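Local structure of putative cellulase CEL6 (Mycobacterium tuberculosis, 1UP3) at residues His80-Gly84 and Ser85-Gly89; Thr95-Arg98 and Gly99-Asp102; Cys127-Pro130 and Asp131-Gln134; Arg136-Leu139 and Val140-Ala143; Ser186-Ser190 and Asn191-Thr195. The protein probably hydrolyses the internal beta-1,4-glucosidic bonds of cellulose, as a family 6 endoglucanase that binds a thio-linked cello-oligosaccharide along its active-site cleft. One frame throughout, in Å; residues are numbered along the deposited sequence. Where two conformers were deposited one is given.

Contact 1: His80-Gly84 and Ser85-Gly89. With BGC (beta-D-glucopyranose), chain B.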
# COMPACT_ATOMS: atom_id res chain seq x y z
N HIS A 80 0.51 -2.73 17.23
CA HIS A 80 1.84 -3.36 17.13
C HIS A 80 2.36 -3.27 15.70
O HIS A 80 3.03 -4.18 15.23
CB HIS A 80 1.85 -4.84 17.62
CG HIS A 80 1.00 -5.05 18.83
ND1 HIS A 80 1.20 -4.33 19.99
CD2 HIS A 80 -0.07 -5.84 19.06
CE1 HIS A 80 0.29 -4.68 20.88
NE2 HIS A 80 -0.50 -5.58 20.34
N ARG A 81 2.07 -2.14 15.04
CA ARG A 81 2.53 -1.92 13.66
C ARG A 81 4.03 -2.13 13.56
O ARG A 81 4.77 -1.65 14.40
CB ARG A 81 2.14 -0.54 13.17
CG ARG A 81 2.24 -0.33 11.69
CD ARG A 81 1.85 1.06 11.30
NE ARG A 81 2.86 2.03 11.67
CZ ARG A 81 2.73 3.32 11.50
NH1 ARG A 81 1.64 3.83 10.96
NH2 ARG A 81 3.72 4.12 11.83
N ASP A 82 4.43 -2.87 12.51
CA ASP A 82 5.81 -3.14 12.21
C ASP A 82 6.53 -3.89 13.32
O ASP A 82 7.76 -3.93 13.34
CB ASP A 82 6.55 -1.84 11.88
CG ASP A 82 7.62 -2.03 10.86
OD1 ASP A 82 7.39 -2.77 9.84
OD2 ASP A 82 8.77 -1.53 11.00
N CYS A 83 5.77 -4.51 14.24
CA CYS A 83 6.37 -5.22 15.36
C CYS A 83 7.44 -4.38 16.06
O CYS A 83 8.45 -4.91 16.52
CB CYS A 83 6.95 -6.54 14.88
SG CYS A 83 5.74 -7.61 14.08
N GLY A 84 7.18 -3.09 16.19
CA GLY A 84 8.02 -2.19 16.97
C GLY A 84 9.33 -1.81 16.33
O GLY A 84 10.24 -1.28 16.99
N SER A 85 9.44 -2.05 15.02
CA SER A 85 10.67 -1.76 14.26
C SER A 85 10.62 -0.33 13.69
O SER A 85 9.99 0.56 14.27
CB SER A 85 10.88 -2.84 13.20
OG SER A 85 12.11 -2.69 12.50
N TYR A 86 11.29 -0.09 12.56
CA TYR A 86 11.51 1.28 12.05
C TYR A 86 10.21 2.04 11.79
O TYR A 86 10.15 3.25 11.97
CB TYR A 86 12.34 1.25 10.78
CG TYR A 86 13.68 0.58 10.94
CD1 TYR A 86 14.60 1.07 11.87
CD2 TYR A 86 14.01 -0.56 10.25
CE1 TYR A 86 15.79 0.47 12.04
CE2 TYR A 86 15.22 -1.18 10.43
CZ TYR A 86 16.12 -0.65 11.32
OH TYR A 86 17.33 -1.26 11.52
N ALA A 87 9.17 1.31 11.44
CA ALA A 87 7.87 1.93 11.19
C ALA A 87 6.86 1.68 12.31
O ALA A 87 5.65 1.63 12.07
CB ALA A 87 7.31 1.44 9.81
N SER A 88 7.36 1.55 13.54
CA SER A 88 6.52 1.38 14.73
C SER A 88 5.45 2.45 14.80
O SER A 88 5.62 3.58 14.32
CB SER A 88 7.40 1.41 15.98
OG SER A 88 7.89 2.73 16.20
N GLY A 89 4.29 2.06 15.35
CA GLY A 89 3.14 2.96 15.40
C GLY A 89 1.85 2.17 15.50
O GLY A 89 1.81 1.13 16.15
C2 BGC B . 9.81 -4.72 6.94
C3 BGC B . 8.69 -3.71 6.73
C4 BGC B . 8.52 -3.39 5.24
C5 BGC B . 8.41 -4.72 4.46
C6 BGC B . 8.41 -4.48 2.94
C1 BGC B . 9.58 -5.96 6.07
O2 BGC B . 9.97 -5.05 8.33
O3 BGC B . 8.89 -2.53 7.48
O4 BGC B . 7.37 -2.58 4.98
O5 BGC B . 9.51 -5.58 4.72
O6 BGC B . 8.22 -5.70 2.25
O HOH W 1 0.44 -0.10 18.40
O HOH W 2 4.68 -0.65 16.91
O HOH W 3 10.90 -2.50 9.76

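Contact 2: Thr95-Arg98 and Gly99-Asp102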
# COMPACT_ATOMS: atom_id res chain seq x y z
N THR A 95 -9.77 -2.18 20.28
CA THR A 95 -10.94 -1.31 20.39
C THR A 95 -10.76 0.01 19.62
O THR A 95 -11.65 0.46 18.90
CB THR A 95 -11.19 -1.03 21.85
OG1 THR A 95 -11.61 -2.24 22.47
CG2 THR A 95 -12.36 -0.07 22.03
N ASP A 96 -9.60 0.62 19.80
CA ASP A 96 -9.28 1.87 19.12
C ASP A 96 -9.27 1.63 17.62
O ASP A 96 -9.82 2.42 16.85
CB ASP A 96 -7.91 2.38 19.54
CG ASP A 96 -7.84 2.83 20.97
OD1 ASP A 96 -8.82 3.34 21.52
OD2 ASP A 96 -6.78 2.67 21.64
N TYR A 97 -8.64 0.54 17.18
CA TYR A 97 -8.54 0.28 15.75
C TYR A 97 -9.94 0.08 15.14
O TYR A 97 -10.24 0.58 14.05
CB TYR A 97 -7.67 -0.97 15.51
CG TYR A 97 -7.41 -1.24 14.04
CD1 TYR A 97 -6.46 -0.52 13.34
CD2 TYR A 97 -8.17 -2.17 13.32
CE1 TYR A 97 -6.24 -0.69 12.01
CE2 TYR A 97 -7.93 -2.36 11.95
CZ TYR A 97 -6.97 -1.62 11.32
OH TYR A 97 -6.71 -1.77 9.97
N ARG A 98 -10.78 -0.67 15.84
CA ARG A 98 -12.13 -0.85 15.33
C ARG A 98 -12.90 0.46 15.18
O ARG A 98 -13.65 0.67 14.23
CB ARG A 98 -12.90 -1.86 16.16
CG ARG A 98 -12.33 -3.22 16.13
CD ARG A 98 -12.78 -3.98 17.32
NE ARG A 98 -13.94 -4.76 16.98
CZ ARG A 98 -13.85 -6.06 16.68
NH1 ARG A 98 -12.66 -6.68 16.72
NH2 ARG A 98 -14.92 -6.74 16.34
N GLY A 99 -12.72 1.35 16.11
CA GLY A 99 -13.39 2.64 16.03
C GLY A 99 -12.89 3.45 14.85
O GLY A 99 -13.64 4.15 14.17
N TRP A 100 -11.59 3.33 14.60
CA TRP A 100 -10.94 3.96 13.46
C TRP A 100 -11.50 3.45 12.14
O TRP A 100 -11.85 4.25 11.28
CB TRP A 100 -9.46 3.70 13.51
CG TRP A 100 -8.60 4.48 12.53
CD1 TRP A 100 -8.38 5.84 12.51
CD2 TRP A 100 -7.74 3.93 11.50
NE1 TRP A 100 -7.46 6.16 11.53
CE2 TRP A 100 -7.04 5.01 10.90
CE3 TRP A 100 -7.47 2.62 11.03
CZ2 TRP A 100 -6.11 4.83 9.86
CZ3 TRP A 100 -6.58 2.44 10.02
CH2 TRP A 100 -5.89 3.55 9.44
N ILE A 101 -11.60 2.12 11.99
CA ILE A 101 -12.19 1.52 10.80
C ILE A 101 -13.67 1.99 10.62
O ILE A 101 -14.07 2.30 9.49
CB ILE A 101 -12.14 -0.05 10.90
CG1 ILE A 101 -10.69 -0.55 10.78
CG2 ILE A 101 -13.05 -0.65 9.89
CD1 ILE A 101 -10.01 -0.18 9.44
N ASP A 102 -14.44 2.09 11.71
CA ASP A 102 -15.81 2.57 11.58
C ASP A 102 -15.83 3.97 11.00
O ASP A 102 -16.69 4.30 10.17
CB ASP A 102 -16.54 2.60 12.92
CG ASP A 102 -16.79 1.23 13.48
OD1 ASP A 102 -16.72 0.22 12.75
OD2 ASP A 102 -17.06 1.05 14.71

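Contact 3: Cys127-Pro130 and Asp131-Gln134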
# COMPACT_ATOMS: atom_id res chain seq x y z
N CYS A 127 5.51 -12.46 14.48
CA CYS A 127 6.22 -11.78 15.58
C CYS A 127 5.38 -11.69 16.86
O CYS A 127 5.91 -11.48 17.95
CB CYS A 127 6.64 -10.35 15.17
SG CYS A 127 5.33 -9.11 15.32
N LEU A 128 4.07 -11.85 16.73
CA LEU A 128 3.14 -11.72 17.84
C LEU A 128 2.93 -13.06 18.55
O LEU A 128 3.11 -14.13 17.96
CB LEU A 128 1.80 -11.22 17.33
CG LEU A 128 1.84 -9.87 16.57
CD1 LEU A 128 0.46 -9.55 15.99
CD2 LEU A 128 2.28 -8.78 17.49
N SER A 129 2.46 -13.01 19.79
CA SER A 129 2.07 -14.22 20.48
C SER A 129 0.83 -14.82 19.81
O SER A 129 0.10 -14.11 19.08
CB SER A 129 1.73 -13.82 21.92
OG SER A 129 0.47 -13.15 21.91
N PRO A 130 0.55 -16.10 19.98
CA PRO A 130 -0.64 -16.67 19.32
C PRO A 130 -1.94 -15.89 19.58
O PRO A 130 -2.74 -15.73 18.64
CB PRO A 130 -0.68 -18.10 19.84
CG PRO A 130 0.68 -18.38 20.23
CD PRO A 130 1.33 -17.12 20.70
N ASP A 131 -2.15 -15.37 20.79
CA ASP A 131 -3.38 -14.63 21.09
C ASP A 131 -3.38 -13.24 20.44
O ASP A 131 -4.42 -12.81 19.93
CB ASP A 131 -3.65 -14.55 22.59
CG ASP A 131 -4.36 -15.82 23.10
OD1 ASP A 131 -4.41 -16.84 22.37
OD2 ASP A 131 -4.93 -15.90 24.20
N GLN A 132 -2.22 -12.59 20.41
CA GLN A 132 -2.11 -11.30 19.70
C GLN A 132 -2.29 -11.50 18.19
O GLN A 132 -2.82 -10.65 17.50
CB GLN A 132 -0.77 -10.66 19.99
CG GLN A 132 -0.63 -10.01 21.33
CD GLN A 132 0.86 -9.58 21.52
OE1 GLN A 132 1.82 -10.29 21.08
NE2 GLN A 132 1.06 -8.44 22.13
N ARG A 133 -1.81 -12.63 17.69
CA ARG A 133 -1.93 -12.95 16.27
C ARG A 133 -3.39 -13.12 15.91
O ARG A 133 -3.85 -12.57 14.90
CB ARG A 133 -1.28 -14.30 15.89
CG ARG A 133 0.19 -14.40 15.86
CD ARG A 133 0.68 -15.82 15.49
NE ARG A 133 2.12 -15.98 15.70
CZ ARG A 133 2.82 -17.05 15.30
NH1 ARG A 133 2.24 -18.03 14.63
NH2 ARG A 133 4.12 -17.10 15.54
N GLN A 134 -4.14 -13.84 16.72
CA GLN A 134 -5.58 -14.02 16.43
C GLN A 134 -6.34 -12.72 16.53
O GLN A 134 -7.18 -12.44 15.69
CB GLN A 134 -6.21 -15.07 17.33
CG GLN A 134 -7.65 -15.49 16.90
CD GLN A 134 -7.72 -15.98 15.44
OE1 GLN A 134 -6.96 -16.88 15.04
NE2 GLN A 134 -8.61 -15.37 14.63

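Contact 4: Arg136-Leu139 and Val140-Ala143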
# COMPACT_ATOMS: atom_id res chain seq x y z
N ARG A 136 -5.06 -9.84 15.78
CA ARG A 136 -4.71 -9.10 14.55
C ARG A 136 -5.56 -9.61 13.38
O ARG A 136 -6.07 -8.81 12.60
CB ARG A 136 -3.21 -9.24 14.23
CG ARG A 136 -2.81 -8.65 12.87
CD ARG A 136 -1.36 -8.50 12.68
NE ARG A 136 -0.77 -7.44 13.45
CZ ARG A 136 0.49 -7.05 13.29
NH1 ARG A 136 1.24 -7.64 12.36
NH2 ARG A 136 1.01 -6.13 14.04
N PHE A 137 -5.70 -10.92 13.26
CA PHE A 137 -6.50 -11.49 12.17
C PHE A 137 -7.96 -11.01 12.30
O PHE A 137 -8.59 -10.63 11.31
CB PHE A 137 -6.44 -13.02 12.14
CG PHE A 137 -5.07 -13.60 11.84
CD1 PHE A 137 -4.09 -12.86 11.23
CD2 PHE A 137 -4.78 -14.90 12.19
CE1 PHE A 137 -2.84 -13.41 10.97
CE2 PHE A 137 -3.53 -15.44 11.91
CZ PHE A 137 -2.58 -14.69 11.29
N ASP A 138 -8.48 -10.98 13.53
CA ASP A 138 -9.83 -10.44 13.78
C ASP A 138 -9.99 -8.99 13.38
O ASP A 138 -11.05 -8.61 12.85
CB ASP A 138 -10.25 -10.64 15.22
CG ASP A 138 -10.40 -12.09 15.61
OD1 ASP A 138 -10.50 -12.97 14.72
OD2 ASP A 138 -10.42 -12.42 16.81
N LEU A 139 -8.95 -8.17 13.59
CA LEU A 139 -8.98 -6.76 13.21
C LEU A 139 -8.95 -6.58 11.70
O LEU A 139 -9.66 -5.73 11.17
CB LEU A 139 -7.82 -6.02 13.88
CG LEU A 139 -7.95 -5.94 15.40
CD1 LEU A 139 -6.68 -5.30 15.96
CD2 LEU A 139 -9.16 -5.26 15.87
N VAL A 140 -8.16 -7.40 11.00
CA VAL A 140 -8.13 -7.32 9.56
C VAL A 140 -9.48 -7.78 9.00
O VAL A 140 -9.99 -7.19 8.06
CB VAL A 140 -6.93 -8.08 8.97
CG1 VAL A 140 -7.00 -8.05 7.43
CG2 VAL A 140 -5.64 -7.42 9.46
N ARG A 141 -10.03 -8.85 9.55
CA ARG A 141 -11.36 -9.29 9.14
C ARG A 141 -12.42 -8.20 9.39
O ARG A 141 -13.32 -7.99 8.56
CB ARG A 141 -11.74 -10.59 9.86
CG ARG A 141 -13.05 -11.17 9.31
CD ARG A 141 -13.52 -12.48 9.98
NE ARG A 141 -12.42 -13.19 10.56
CZ ARG A 141 -12.13 -13.35 11.85
NH1 ARG A 141 -12.94 -12.96 12.84
NH2 ARG A 141 -10.98 -13.99 12.13
N TYR A 142 -12.31 -7.50 10.52
CA TYR A 142 -13.22 -6.40 10.83
C TYR A 142 -13.14 -5.30 9.76
O TYR A 142 -14.15 -4.80 9.28
CB TYR A 142 -12.90 -5.83 12.21
CG TYR A 142 -13.93 -4.80 12.65
CD1 TYR A 142 -15.12 -5.20 13.20
CD2 TYR A 142 -13.73 -3.44 12.44
CE1 TYR A 142 -16.10 -4.28 13.57
CE2 TYR A 142 -14.70 -2.50 12.82
CZ TYR A 142 -15.90 -2.95 13.37
OH TYR A 142 -16.91 -2.08 13.76
N ALA A 143 -11.92 -4.97 9.35
CA ALA A 143 -11.73 -4.00 8.28
C ALA A 143 -12.41 -4.44 6.99
O ALA A 143 -13.09 -3.66 6.36
CB ALA A 143 -10.26 -3.75 8.06

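Contact 5: Ser186-Ser190 and Asn191-Thr195. With BGC (beta-D-glucopyranose), chain B.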
# COMPACT_ATOMS: atom_id res chain seq x y z
N SER A 186 -3.05 -7.41 -2.00
CA SER A 186 -1.94 -6.64 -2.56
C SER A 186 -0.63 -7.29 -2.30
O SER A 186 -0.45 -7.98 -1.28
CB SER A 186 -1.95 -5.18 -2.02
OG SER A 186 -1.96 -5.17 -0.62
N LEU A 187 0.29 -7.09 -3.24
CA LEU A 187 1.66 -7.64 -3.17
C LEU A 187 2.73 -6.58 -3.40
O LEU A 187 2.52 -5.59 -4.11
CB LEU A 187 1.84 -8.67 -4.27
CG LEU A 187 0.94 -9.91 -4.26
CD1 LEU A 187 1.18 -10.77 -5.52
CD2 LEU A 187 1.23 -10.70 -2.98
N ASN A 188 3.90 -6.84 -2.82
CA ASN A 188 5.11 -6.05 -3.07
C ASN A 188 5.12 -4.66 -2.47
O ASN A 188 5.95 -3.84 -2.86
CB ASN A 188 5.38 -5.94 -4.58
CG ASN A 188 6.88 -6.00 -4.94
OD1 ASN A 188 7.71 -6.62 -4.25
ND2 ASN A 188 7.24 -5.29 -5.99
N VAL A 189 4.18 -4.39 -1.54
CA VAL A 189 4.06 -3.04 -1.01
C VAL A 189 5.36 -2.62 -0.31
O VAL A 189 5.85 -3.31 0.59
CB VAL A 189 2.79 -2.85 -0.09
CG1 VAL A 189 2.80 -1.46 0.55
CG2 VAL A 189 1.52 -3.10 -0.87
N SER A 190 5.91 -1.49 -0.72
CA SER A 190 7.16 -1.00 -0.24
C SER A 190 8.35 -1.89 -0.52
O SER A 190 9.38 -1.68 0.09
CB SER A 190 7.10 -0.65 1.26
OG SER A 190 6.00 0.19 1.50
N ASN A 191 8.21 -2.87 -1.39
CA ASN A 191 9.36 -3.73 -1.73
C ASN A 191 9.73 -3.58 -3.20
O ASN A 191 9.32 -2.63 -3.85
CB ASN A 191 9.10 -5.15 -1.27
CG ASN A 191 10.35 -5.83 -0.78
OD1 ASN A 191 11.30 -6.00 -1.54
ND2 ASN A 191 10.36 -6.24 0.51
N PHE A 192 10.54 -4.49 -3.69
CA PHE A 192 11.34 -4.28 -4.88
C PHE A 192 11.34 -5.46 -5.83
O PHE A 192 12.08 -5.40 -6.81
CB PHE A 192 12.81 -3.95 -4.45
CG PHE A 192 12.92 -2.79 -3.50
CD1 PHE A 192 13.01 -1.49 -3.96
CD2 PHE A 192 12.86 -3.00 -2.12
CE1 PHE A 192 13.07 -0.43 -3.06
CE2 PHE A 192 12.89 -1.94 -1.23
CZ PHE A 192 12.99 -0.68 -1.68
N TYR A 193 10.55 -6.51 -5.55
CA TYR A 193 10.60 -7.71 -6.38
C TYR A 193 9.99 -7.44 -7.76
O TYR A 193 9.10 -6.63 -7.89
CB TYR A 193 9.96 -8.90 -5.67
CG TYR A 193 10.70 -9.26 -4.42
CD1 TYR A 193 11.93 -9.88 -4.50
CD2 TYR A 193 10.23 -8.88 -3.15
CE1 TYR A 193 12.67 -10.15 -3.37
CE2 TYR A 193 10.98 -9.14 -2.01
CZ TYR A 193 12.18 -9.76 -2.12
OH TYR A 193 12.93 -10.01 -0.98
N THR A 194 10.48 -8.15 -8.79
CA THR A 194 10.02 -7.92 -10.13
C THR A 194 8.53 -8.21 -10.29
O THR A 194 7.96 -9.09 -9.61
CB THR A 194 10.80 -8.74 -11.19
OG1 THR A 194 10.57 -10.17 -11.00
CG2 THR A 194 12.28 -8.47 -11.10
N THR A 195 7.92 -7.49 -11.20
CA THR A 195 6.52 -7.71 -11.51
C THR A 195 6.23 -9.14 -11.93
O THR A 195 5.27 -9.75 -11.47
CB THR A 195 6.11 -6.79 -12.59
OG1 THR A 195 6.25 -5.43 -12.12
CG2 THR A 195 4.68 -6.99 -13.01
C2 BGC B . 9.81 -4.72 6.94
C3 BGC B . 8.69 -3.71 6.73
C4 BGC B . 8.52 -3.39 5.24
C5 BGC B . 8.41 -4.72 4.46
C6 BGC B . 8.41 -4.48 2.94
C1 BGC B . 9.58 -5.96 6.07
O2 BGC B . 9.97 -5.05 8.33
O3 BGC B . 8.89 -2.53 7.48
O4 BGC B . 7.37 -2.58 4.98
O5 BGC B . 9.51 -5.58 4.72
O6 BGC B . 8.22 -5.70 2.25

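Contact 1: His80-Gly84 and Ser85-Gly89
Ser85 closes back on Asp82, its N-H bonding to Asp82 O at 3.0 Å. Its OG joins a water that donates to Asp82 OD2 and reaches O2 and O3 of the bound glucose. From Ser85 to Ser88 the chain makes a type I turn, and within it Ala87 N donates to Asp82 OD2 (2.9 Å), coming from above the carboxylate plane, while Ala87 CB packs against Asp82 CG. That grip holds the carboxylate with OD1 turned to the sugar, where glucose O3 donates to Asp82 OD1 at 2.8 Å. The carbonyl of Ala87 serves Arg81 instead: Arg81 NE reaches Ala87 O at 2.8 Å, nearly in line with the C=O. Arg81 gets there by an extended start and a bend at chi3 (73°), and its NH2 also meets Ser88 O at 3.2 Å. Gly89 lies over one face of the guanidinium; waters link its N to Arg81 O and its O to His80 N. Arg81 NH1 continues to Asp45 and Tyr76 O, and Cys83 is disulfide-bonded to Cys127. This sugar-binding loop runs between strand 72-75 and helix 94-108, beside helix 121-124.

Contact 2: Thr95-Arg98 and Gly99-Asp102
Helix 94-108, the connecting helix of the beta-alpha-beta unit between strands 72-75 and 113-117, is held here by four consecutive i to i+4 backbone bonds, among them Ile101 N to Tyr97 O at 2.9 Å. On the inward side, the Tyr97 ring meets two side chains. Tyr97 CE1 lies 3.7 Å from Trp100 CE3. The two aromatic planes are inclined by 45°, an oblique pairing. On the other flank of the same ring, Tyr97 CE2 touches Ile101 CG1 at 3.5 Å, while Ile101 CD1 lies 3.7 Å from Tyr97 OH. Tyr97 and Trp100 both carry CG opposite the backbone N (chi1 -175° and -170°), which sends the two rings out from neighbouring positions on the helix surface to converge. The phenol ends in a hydrogen bond to Glu118. Trp100 continues onto Leu75 and onto Pro50 and Val53 of helix 50-66, and Ile101 onto Leu75 and helix 130-147. At the more exposed side, Asp102 OD1 bonds Tyr142 OH, and Arg98 makes a cation-pi contact with the same tyrosine. Such an apolar stripe, with polar groups along its margin, is typical of an amphipathic helix packed against a parallel beta sheet in an alpha/beta fold.

Contact 3: Cys127-Pro130 and Asp131-Gln134
The backbone runs as an extended loop through Leu128 and Ser129, then turns at Pro130 into helix 130-147, whose first i to i+4 bonds are Arg133 N to Ser129 O (2.8 Å) and Gln134 N to Pro130 O (3.0 Å). Ser129 is the N-cap. Its OG sits between the backbone N and the carbonyl carbon (chi1 74°), which turns the hydroxyl over the helix start to accept from Gln132 N at 3.1 Å. Gln132 answers in the other direction: its OE1 takes the Ser129 N-H at 3.1 Å, in the amide plane on a lone pair and with an almost straight hydrogen (169°). The same oxygen receives a weak bond from Ser129 OG, so two donors of one serine share OE1. Alongside, Leu128 crosses Gln132 at about a right angle, with Leu128 CB against Gln132 CB at 3.7 Å, and its side chain goes on to pack on His80 and Arg136. Arg133 lies alongside and has two conformers. In the one given, extended from CG to NE, it runs back past Ser129 O so that Arg133 NE reaches Leu128 O at 3.1 Å, while its NH1 forms a salt bridge with Asp126. The reciprocal pairing of Ser129 and Gln132 is a capping box, the arrangement that satisfies early N-H groups at the N-terminus of an alpha helix.

Contact 4: Arg136-Leu139 and Val140-Ala143
Asp138 OD1 is gripped by both terminal nitrogens of Arg141, at 2.8 Å from Arg141 NH2 and, weakly, at 3.1 Å from Arg141 NH1; Gln134 NE2, one turn earlier, adds a further bond to the same oxygen. The salt bridge spans three residues along the helix surface. Carboxylate and guanidinium lie side by side with their planes 68° apart, so this is a fork closing on one oxygen and not a two-oxygen, in-plane pairing. Arg141 leaves the helix with CG opposite the backbone N (chi1 -172°) and folds back through a nearly eclipsed chi3 of -24°, which brings the guanidinium over Asp138 CA and Phe137 O, both on one face. Its NE donates to Asp176 O, joining the helix to the end of helix 167-176, on which Phe137 also packs. All this belongs to helix 130-147, one of the helices outside the parallel sheet of the family 6 catalytic domain. Its backbone is regular: Arg141 N to Phe137 O measures 2.9 Å and Ala143 N to Leu139 O 3.0 Å. Val140 CG2 rests 3.5 Å from Arg136 O, and Tyr142 CB 3.4 Å from Asp138 O. Leu139 packs on Tyr97 and Arg98 of helix 94-108, and Arg136, on the buried side, sends NH1 to Ala121 O and NH2 to Pro79 O.

Contact 5: Ser186-Ser190 and Asn191-Thr195
With chi1 at -143°, Asn188 swings its amide across to the backbone of Tyr193, while Asn191, at chi1 -145°, directs its own amide toward the sugar. Asn188 OD1 accepts from Tyr193 N at 3.1 Å, in the amide plane on a lone pair, and Asn188 ND2 gives a weak bond to Tyr193 O, so one amide spans both polar atoms of a single residue. Asn188 OD1 also lies at the edge of the tyrosine ring, 3.6 Å from Tyr193 CD2. A firmer partner of Asn188 ND2 is the carbonyl of Asp217, which helps to fix the rotation of this buried amide. Between the two asparagines the chain makes a type II turn, closed by Asn191 N to Asn188 O (2.9 Å). Asn191 OD1 then accepts from Phe192 N at 2.7 Å, in the amide plane, which leaves ND2 pointing at the glucose: Asn191 ND2 donates to glucose O6 at 2.8 Å, almost perfectly straight (174°). Val189 O approaches C6 of the same sugar. Ser190 O lies obliquely off the Phe192 ring, 3.8 Å from Phe192 CE2, and Ser190 N bonds Asp217. The loop leaves the C-terminal end of strand 184-187, the usual place for substrate-binding residues in the parallel alpha/beta barrel of family 6 glycoside hydrolases.

Contact 5 is wholly buried, contacts 2 and 4 are partly buried, and contacts 1 and 3 lie at the surface. Contacts 1 and 5 are loops following strands 72-75 and 184-187; about 9 Å apart at their nearest atoms, they hold the same glucose through a carboxylate and an amide. Contacts 3 and 4 share helix 130-147, the first its capped start and the second its middle. Contact 2, on helix 94-108, packs directly against contact 4 with apolar, cation-pi and hydrogen-bonding groups. Contact 1 is joined to contact 3 by the Cys83-Cys127 disulfide and touches contact 4 through Arg136. Aromatic packing prevails in contact 2, capping in contact 3 and charge pairing in contact 4.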